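Vaginolysin (Gardnerella vaginalis, PDB 5IMY) probably binds cholesterol in host-cell membranes and lyses the cells as a secreted pore-forming toxin of the cholesterol-dependent cytolysin family. Local coordinates at residues T117-L122 with G128-T133; D121-H126 with A159-A164. One frame throughout, in Å; residues are numbered along the deposited sequence.

Contact 1: residues T117-L122 with G128-T133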
ATOM      1  N   THR A 117      19.747  54.751   4.010  1.00 43.69           N
ATOM      2  CA  THR A 117      20.299  54.413   5.316  1.00 45.68           C
ATOM      3  C   THR A 117      20.242  52.908   5.524  1.00 44.87           C
ATOM      4  O   THR A 117      19.173  52.299   5.405  1.00 46.42           O
ATOM      5  CB  THR A 117      19.540  55.128   6.437  1.00 49.64           C
ATOM      6  OG1 THR A 117      19.668  56.545   6.278  1.00 50.99           O
ATOM      7  CG2 THR A 117      20.088  54.723   7.805  1.00 49.28           C
ATOM      8  N   LEU A 118      21.388  52.321   5.841  1.00 46.11           N
ATOM      9  CA  LEU A 118      21.496  50.903   6.140  1.00 40.91           C
ATOM     10  C   LEU A 118      21.641  50.699   7.641  1.00 45.84           C
ATOM     11  O   LEU A 118      22.094  51.583   8.373  1.00 46.84           O
ATOM     12  CB  LEU A 118      22.695  50.284   5.421  1.00 38.53           C
ATOM     13  CG  LEU A 118      22.847  50.654   3.947  1.00 42.60           C
ATOM     14  CD1 LEU A 118      24.055  49.951   3.359  1.00 37.26           C
ATOM     15  CD2 LEU A 118      21.586  50.308   3.171  1.00 49.29           C
ATOM     16  N   SER A 119      21.256  49.510   8.096  1.00 45.85           N
ATOM     17  CA  SER A 119      21.408  49.146   9.494  1.00 46.26           C
ATOM     18  C   SER A 119      21.845  47.694   9.598  1.00 45.43           C
ATOM     19  O   SER A 119      21.487  46.858   8.766  1.00 44.13           O
ATOM     20  CB  SER A 119      20.114  49.339  10.282  1.00 57.76           C
ATOM     21  OG  SER A 119      20.242  48.728  11.546  1.00 68.80           O
ATOM     22  N   VAL A 120      22.616  47.408  10.643  1.00 48.27           N
ATOM     23  CA  VAL A 120      23.111  46.067  10.922  1.00 39.25           C
ATOM     24  C   VAL A 120      22.642  45.671  12.314  1.00 42.83           C
ATOM     25  O   VAL A 120      22.669  46.485  13.244  1.00 49.91           O
ATOM     26  CB  VAL A 120      24.649  45.996  10.810  1.00 36.35           C
ATOM     27  CG1 VAL A 120      25.317  46.852  11.881  1.00 46.78           C
ATOM     28  CG2 VAL A 120      25.125  44.556  10.885  1.00 39.98           C
ATOM     29  N   ASP A 121      22.206  44.421  12.451  1.00 35.81           N
ATOM     30  CA  ASP A 121      21.572  43.940  13.677  1.00 42.72           C
ATOM     31  C   ASP A 121      22.558  43.271  14.624  1.00 42.82           C
ATOM     32  O   ASP A 121      22.243  42.243  15.229  1.00 46.24           O
ATOM     33  CB  ASP A 121      20.441  42.984  13.313  1.00 45.31           C
ATOM     34  CG  ASP A 121      20.934  41.730  12.621  1.00 41.77           C
ATOM     35  OD1 ASP A 121      22.103  41.705  12.183  1.00 44.16           O
ATOM     36  OD2 ASP A 121      20.147  40.765  12.512  1.00 44.89           O
ATOM     37  N   LEU A 122      23.754  43.840  14.788  1.00 46.43           N
ATOM     38  CA  LEU A 122      24.764  43.223  15.640  1.00 47.42           C
ATOM     39  C   LEU A 122      24.564  43.636  17.097  1.00 42.83           C
ATOM     40  O   LEU A 122      24.192  44.780  17.373  1.00 47.98           O
ATOM     41  CB  LEU A 122      26.164  43.620  15.183  1.00 40.73           C
ATOM     42  CG  LEU A 122      26.644  42.931  13.905  1.00 38.19           C
ATOM     43  CD1 LEU A 122      27.880  43.615  13.345  1.00 35.44           C
ATOM     44  CD2 LEU A 122      26.928  41.462  14.173  1.00 40.75           C
ATOM     45  N   GLY A 128      21.366  54.787  16.665  1.00103.79           N
ATOM     46  CA  GLY A 128      22.096  55.536  15.667  1.00 99.09           C
ATOM     47  C   GLY A 128      23.495  55.036  15.384  1.00 91.15           C
ATOM     48  O   GLY A 128      24.065  55.392  14.346  1.00 84.70           O
ATOM     49  N   GLU A 129      24.071  54.220  16.269  1.00 88.86           N
ATOM     50  CA  GLU A 129      25.427  53.724  16.059  1.00 90.26           C
ATOM     51  C   GLU A 129      25.466  52.613  15.017  1.00 79.42           C
ATOM     52  O   GLU A 129      26.431  52.513  14.251  1.00 73.65           O
ATOM     53  CB  GLU A 129      26.012  53.221  17.381  1.00 90.14           C
ATOM     54  CG  GLU A 129      27.243  53.976  17.855  1.00 85.53           C
ATOM     55  CD  GLU A 129      27.974  53.253  18.970  1.00 84.23           C
ATOM     56  OE1 GLU A 129      27.464  52.218  19.445  1.00 84.54           O
ATOM     57  OE2 GLU A 129      29.061  53.719  19.372  1.00 82.51           O
ATOM     58  N   SER A 130      24.433  51.774  14.972  1.00 76.86           N
ATOM     59  CA  SER A 130      24.423  50.603  14.103  1.00 73.00           C
ATOM     60  C   SER A 130      23.997  50.920  12.674  1.00 65.85           C
ATOM     61  O   SER A 130      23.863  49.992  11.870  1.00 58.95           O
ATOM     62  CB  SER A 130      23.498  49.530  14.680  1.00 69.42           C
ATOM     63  OG  SER A 130      22.139  49.843  14.430  1.00 71.88           O
ATOM     64  N   ALA A 131      23.782  52.188  12.339  1.00 61.56           N
ATOM     65  CA  ALA A 131      23.341  52.574  11.008  1.00 60.48           C
ATOM     66  C   ALA A 131      24.367  53.488  10.355  1.00 57.69           C
ATOM     67  O   ALA A 131      25.164  54.152  11.027  1.00 67.66           O
ATOM     68  CB  ALA A 131      21.978  53.277  11.055  1.00 63.35           C
ATOM     69  N   VAL A 132      24.341  53.508   9.027  1.00 47.80           N
ATOM     70  CA  VAL A 132      25.196  54.386   8.236  1.00 43.30           C
ATOM     71  C   VAL A 132      24.428  54.794   6.991  1.00 44.15           C
ATOM     72  O   VAL A 132      23.677  53.999   6.420  1.00 45.37           O
ATOM     73  CB  VAL A 132      26.532  53.705   7.862  1.00 44.34           C
ATOM     74  CG1 VAL A 132      26.281  52.349   7.218  1.00 43.53           C
ATOM     75  CG2 VAL A 132      27.353  54.594   6.932  1.00 52.01           C
ATOM     76  N   THR A 133      24.621  56.038   6.574  1.00 51.66           N
ATOM     77  CA  THR A 133      24.018  56.547   5.355  1.00 42.56           C
ATOM     78  C   THR A 133      24.992  56.388   4.196  1.00 36.27           C
ATOM     79  O   THR A 133      26.200  56.589   4.352  1.00 41.69           O
ATOM     80  CB  THR A 133      23.626  58.018   5.521  1.00 37.66           C
ATOM     81  OG1 THR A 133      22.561  58.121   6.474  1.00 43.30           O
ATOM     82  CG2 THR A 133      23.178  58.627   4.196  1.00 42.45           C
TER
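Thr117 lies across Thr133 on one face of an antiparallel hairpin, in a non-hydrogen-bonded pair whose side chains meet at a slant. Each threonine holds its hydroxyl beside its own backbone N, with CG2 anti to that N (chi1 -62° and -67°), and this turns the two oxygens toward each other: Thr117 OG1 and Thr133 OG1 share a weak hydrogen bond of 3.3 Å in which either could be the donor. The methyl CG2 of Thr117 leans the other way along the partner strand and meets Ala131 CB at 4.0 Å. Ser119, paired with Ala131, continues the same face.

Between these pairs, Leu118 and Val132 exchange backbone bonds, Leu118 N to Val132 O at 2.9 Å and Val132 N to Leu118 O at 3.0 Å. A third bond, Val120 N to Ser130 O at 3.1 Å, lies at the loop end, where Ser130 CB packs 3.5 Å from Val120 O. Leu118 and Val132 project from the other face onto helix 139-158, touching Val142 and Leu149 respectively. Along its other edge strand 116-120 pairs with strand 208-223, which places it between strands 131-134 and 208-223. The chemistry thus divides by face: small and hydroxylated residues, partly or fully exposed, on one, and aliphatic side chains packed against a helix on the other, leaving the backbone bonds to supply most of the polar cohesion.

Contact 2: residues D121-H126 with A159-A164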
ATOM      1  N   ASP A 121      22.206  44.421  12.451  1.00 35.81           N
ATOM      2  CA  ASP A 121      21.572  43.940  13.677  1.00 42.72           C
ATOM      3  C   ASP A 121      22.558  43.271  14.624  1.00 42.82           C
ATOM      4  O   ASP A 121      22.243  42.243  15.229  1.00 46.24           O
ATOM      5  CB  ASP A 121      20.441  42.984  13.313  1.00 45.31           C
ATOM      6  CG  ASP A 121      20.934  41.730  12.621  1.00 41.77           C
ATOM      7  OD1 ASP A 121      22.103  41.705  12.183  1.00 44.16           O
ATOM      8  OD2 ASP A 121      20.147  40.765  12.512  1.00 44.89           O
ATOM      9  N   LEU A 122      23.754  43.840  14.788  1.00 46.43           N
ATOM     10  CA  LEU A 122      24.764  43.223  15.640  1.00 47.42           C
ATOM     11  C   LEU A 122      24.564  43.636  17.097  1.00 42.83           C
ATOM     12  O   LEU A 122      24.192  44.780  17.373  1.00 47.98           O
ATOM     13  CB  LEU A 122      26.164  43.620  15.183  1.00 40.73           C
ATOM     14  CG  LEU A 122      26.644  42.931  13.905  1.00 38.19           C
ATOM     15  CD1 LEU A 122      27.880  43.615  13.345  1.00 35.44           C
ATOM     16  CD2 LEU A 122      26.928  41.462  14.173  1.00 40.75           C
ATOM     17  N   PRO A 123      24.809  42.736  18.051  1.00 55.16           N
ATOM     18  CA  PRO A 123      24.600  43.090  19.457  1.00 53.50           C
ATOM     19  C   PRO A 123      25.638  44.089  19.938  1.00 59.02           C
ATOM     20  O   PRO A 123      26.759  44.156  19.428  1.00 61.50           O
ATOM     21  CB  PRO A 123      24.735  41.749  20.184  1.00 50.28           C
ATOM     22  CG  PRO A 123      25.662  40.975  19.336  1.00 52.90           C
ATOM     23  CD  PRO A 123      25.378  41.385  17.910  1.00 52.90           C
ATOM     24  N   GLY A 124      25.253  44.857  20.950  1.00 61.03           N
ATOM     25  CA  GLY A 124      26.020  46.013  21.362  1.00 62.18           C
ATOM     26  C   GLY A 124      25.398  47.265  20.788  1.00 67.10           C
ATOM     27  O   GLY A 124      24.171  47.362  20.688  1.00 70.29           O
ATOM     28  N   PHE A 125      26.228  48.229  20.393  1.00 75.74           N
ATOM     29  CA  PHE A 125      25.754  49.412  19.682  1.00 80.14           C
ATOM     30  C   PHE A 125      24.803  50.255  20.522  1.00 85.55           C
ATOM     31  O   PHE A 125      24.208  49.769  21.492  1.00 78.57           O
ATOM     32  CB  PHE A 125      25.052  49.011  18.378  1.00 71.41           C
ATOM     33  CG  PHE A 125      25.983  48.798  17.215  1.00 71.22           C
ATOM     34  CD1 PHE A 125      27.010  49.687  16.955  1.00 72.85           C
ATOM     35  CD2 PHE A 125      25.820  47.708  16.377  1.00 63.84           C
ATOM     36  CE1 PHE A 125      27.860  49.494  15.887  1.00 65.96           C
ATOM     37  CE2 PHE A 125      26.668  47.509  15.304  1.00 61.79           C
ATOM     38  CZ  PHE A 125      27.689  48.404  15.060  1.00 62.61           C
ATOM     39  N   HIS A 126      24.661  51.523  20.147  1.00 92.17           N
ATOM     40  CA  HIS A 126      23.636  52.398  20.687  1.00 89.49           C
ATOM     41  C   HIS A 126      22.747  52.879  19.549  1.00 87.65           C
ATOM     42  O   HIS A 126      23.050  52.685  18.369  1.00 93.36           O
ATOM     43  CB  HIS A 126      24.249  53.594  21.428  1.00 86.92           C
ATOM     44  CG  HIS A 126      25.325  53.218  22.399  1.00 93.17           C
ATOM     45  ND1 HIS A 126      26.641  53.060  22.024  1.00 92.51           N
ATOM     46  CD2 HIS A 126      25.281  52.969  23.729  1.00 89.77           C
ATOM     47  CE1 HIS A 126      27.362  52.730  23.081  1.00 90.09           C
ATOM     48  NE2 HIS A 126      26.561  52.668  24.128  1.00 92.92           N
ATOM     49  N   ALA A 159      35.914  42.076  21.005  1.00 77.22           N
ATOM     50  CA  ALA A 159      36.388  41.489  22.254  1.00 74.17           C
ATOM     51  C   ALA A 159      35.223  41.127  23.162  1.00 71.64           C
ATOM     52  O   ALA A 159      35.237  40.081  23.822  1.00 74.37           O
ATOM     53  CB  ALA A 159      37.329  42.460  22.966  1.00 78.02           C
ATOM     54  N   SER A 160      34.200  41.977  23.198  1.00 74.21           N
ATOM     55  CA  SER A 160      33.050  41.747  24.061  1.00 70.26           C
ATOM     56  C   SER A 160      32.159  40.640  23.503  1.00 79.14           C
ATOM     57  O   SER A 160      32.343  39.466  23.843  1.00 80.80           O
ATOM     58  CB  SER A 160      32.262  43.050  24.251  1.00 69.93           C
ATOM     59  OG  SER A 160      33.123  44.172  24.252  1.00 66.34           O
ATOM     60  N   HIS A 161      31.201  40.991  22.651  1.00 74.31           N
ATOM     61  CA  HIS A 161      30.088  40.102  22.351  1.00 66.47           C
ATOM     62  C   HIS A 161      30.517  38.963  21.433  1.00 65.08           C
ATOM     63  O   HIS A 161      31.187  39.184  20.420  1.00 64.03           O
ATOM     64  CB  HIS A 161      28.948  40.891  21.708  1.00 65.43           C
ATOM     65  CG  HIS A 161      28.448  42.021  22.553  1.00 59.68           C
ATOM     66  ND1 HIS A 161      29.187  43.161  22.783  1.00 63.38           N
ATOM     67  CD2 HIS A 161      27.284  42.184  23.226  1.00 66.11           C
ATOM     68  CE1 HIS A 161      28.500  43.980  23.559  1.00 66.62           C
ATOM     69  NE2 HIS A 161      27.341  43.410  23.842  1.00 61.78           N
ATOM     70  N   HIS A 162      30.127  37.745  21.799  1.00 76.00           N
ATOM     71  CA  HIS A 162      30.285  36.572  20.949  1.00 76.51           C
ATOM     72  C   HIS A 162      28.922  36.236  20.357  1.00 68.21           C
ATOM     73  O   HIS A 162      27.960  36.005  21.097  1.00 71.55           O
ATOM     74  CB  HIS A 162      30.842  35.389  21.742  1.00 77.85           C
ATOM     75  CG  HIS A 162      32.238  35.598  22.238  1.00 83.25           C
ATOM     76  ND1 HIS A 162      32.936  34.632  22.930  1.00 87.18           N
ATOM     77  CD2 HIS A 162      33.069  36.664  22.141  1.00 83.65           C
ATOM     78  CE1 HIS A 162      34.136  35.092  23.238  1.00 91.10           C
ATOM     79  NE2 HIS A 162      34.241  36.323  22.772  1.00 85.28           N
ATOM     80  N   VAL A 163      28.842  36.215  19.030  1.00 62.42           N
ATOM     81  CA  VAL A 163      27.579  36.094  18.310  1.00 58.66           C
ATOM     82  C   VAL A 163      27.498  34.702  17.701  1.00 58.80           C
ATOM     83  O   VAL A 163      28.417  34.270  16.994  1.00 55.99           O
ATOM     84  CB  VAL A 163      27.452  37.179  17.226  1.00 61.75           C
ATOM     85  CG1 VAL A 163      26.227  36.935  16.342  1.00 53.36           C
ATOM     86  CG2 VAL A 163      27.386  38.548  17.865  1.00 64.30           C
ATOM     87  N   ALA A 164      26.398  34.008  17.970  1.00 57.72           N
ATOM     88  CA  ALA A 164      26.124  32.709  17.376  1.00 61.44           C
ATOM     89  C   ALA A 164      25.176  32.883  16.200  1.00 61.53           C
ATOM     90  O   ALA A 164      24.261  33.711  16.242  1.00 56.86           O
ATOM     91  CB  ALA A 164      25.518  31.749  18.401  1.00 57.62           C
TER
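Pro123 presses the CG corner of its ring against one methyl of Val163, Pro123 CG to Val163 CG2 at 3.3 Å, with Pro123 CD also close to Val163 CG2 at 3.5 Å. The valine places CG2 beside its own backbone N and CG1 anti to it (chi1 172°), which brings CG2 to the proline. At the CB corner of the same ring, Pro123 CB lies 4.0 Å from His161 CD2, the two side chains running past each other in opposite directions.

The chain then passes over one face of the imidazole. Pro123 O stands above the ring centre and Gly124 N is offset toward the rim, while Gly124 CA makes a CH-pi contact 4.2 Å from the His161 ring centroid, 29° off the normal. No hydrogen bond joins the two segments. Gly124 has a positive phi (100°), in a backbone conformation suited to glycine, and its CA comes within 3.8 Å of His161 NE2.

In the next shell Trp153 of helix 139-158 touches His161, Val163 and Leu122, meets the ring of Phe125, and gives its NE1 hydrogen to Pro123 O, fixing the carbonyl that sits over the histidine. Leu339 touches Val163 from another loop. This is a surface loop-to-loop contact: the loop of the 116-134 beta hairpin rests on the connection between helix 139-158 and strand 166-173, with Trp153 of the helix touching both loops.

From the N terminus, strand 116-120 enters the shared residues Asp121 and Leu122, which belong to both contacts. Contact 1 closes the short loop, bringing 128-133 back after five intervening residues, its strand part antiparallel to 117-120. Contact 2 closes a longer one: the chain runs on through strand 131-134 and helix 139-158 before 159-164 returns to the hairpin loop. Contact 1's return segment therefore falls inside the span closed by contact 2, while their first segments overlap, so the two loops cross rather than nest. Phe125, in the hairpin loop, packs on Val120 and Ser130 of contact 1. Contact 1 holds the hairpin together, and contact 2 ties its loop to the segment following the C-terminal end of helix 139-158.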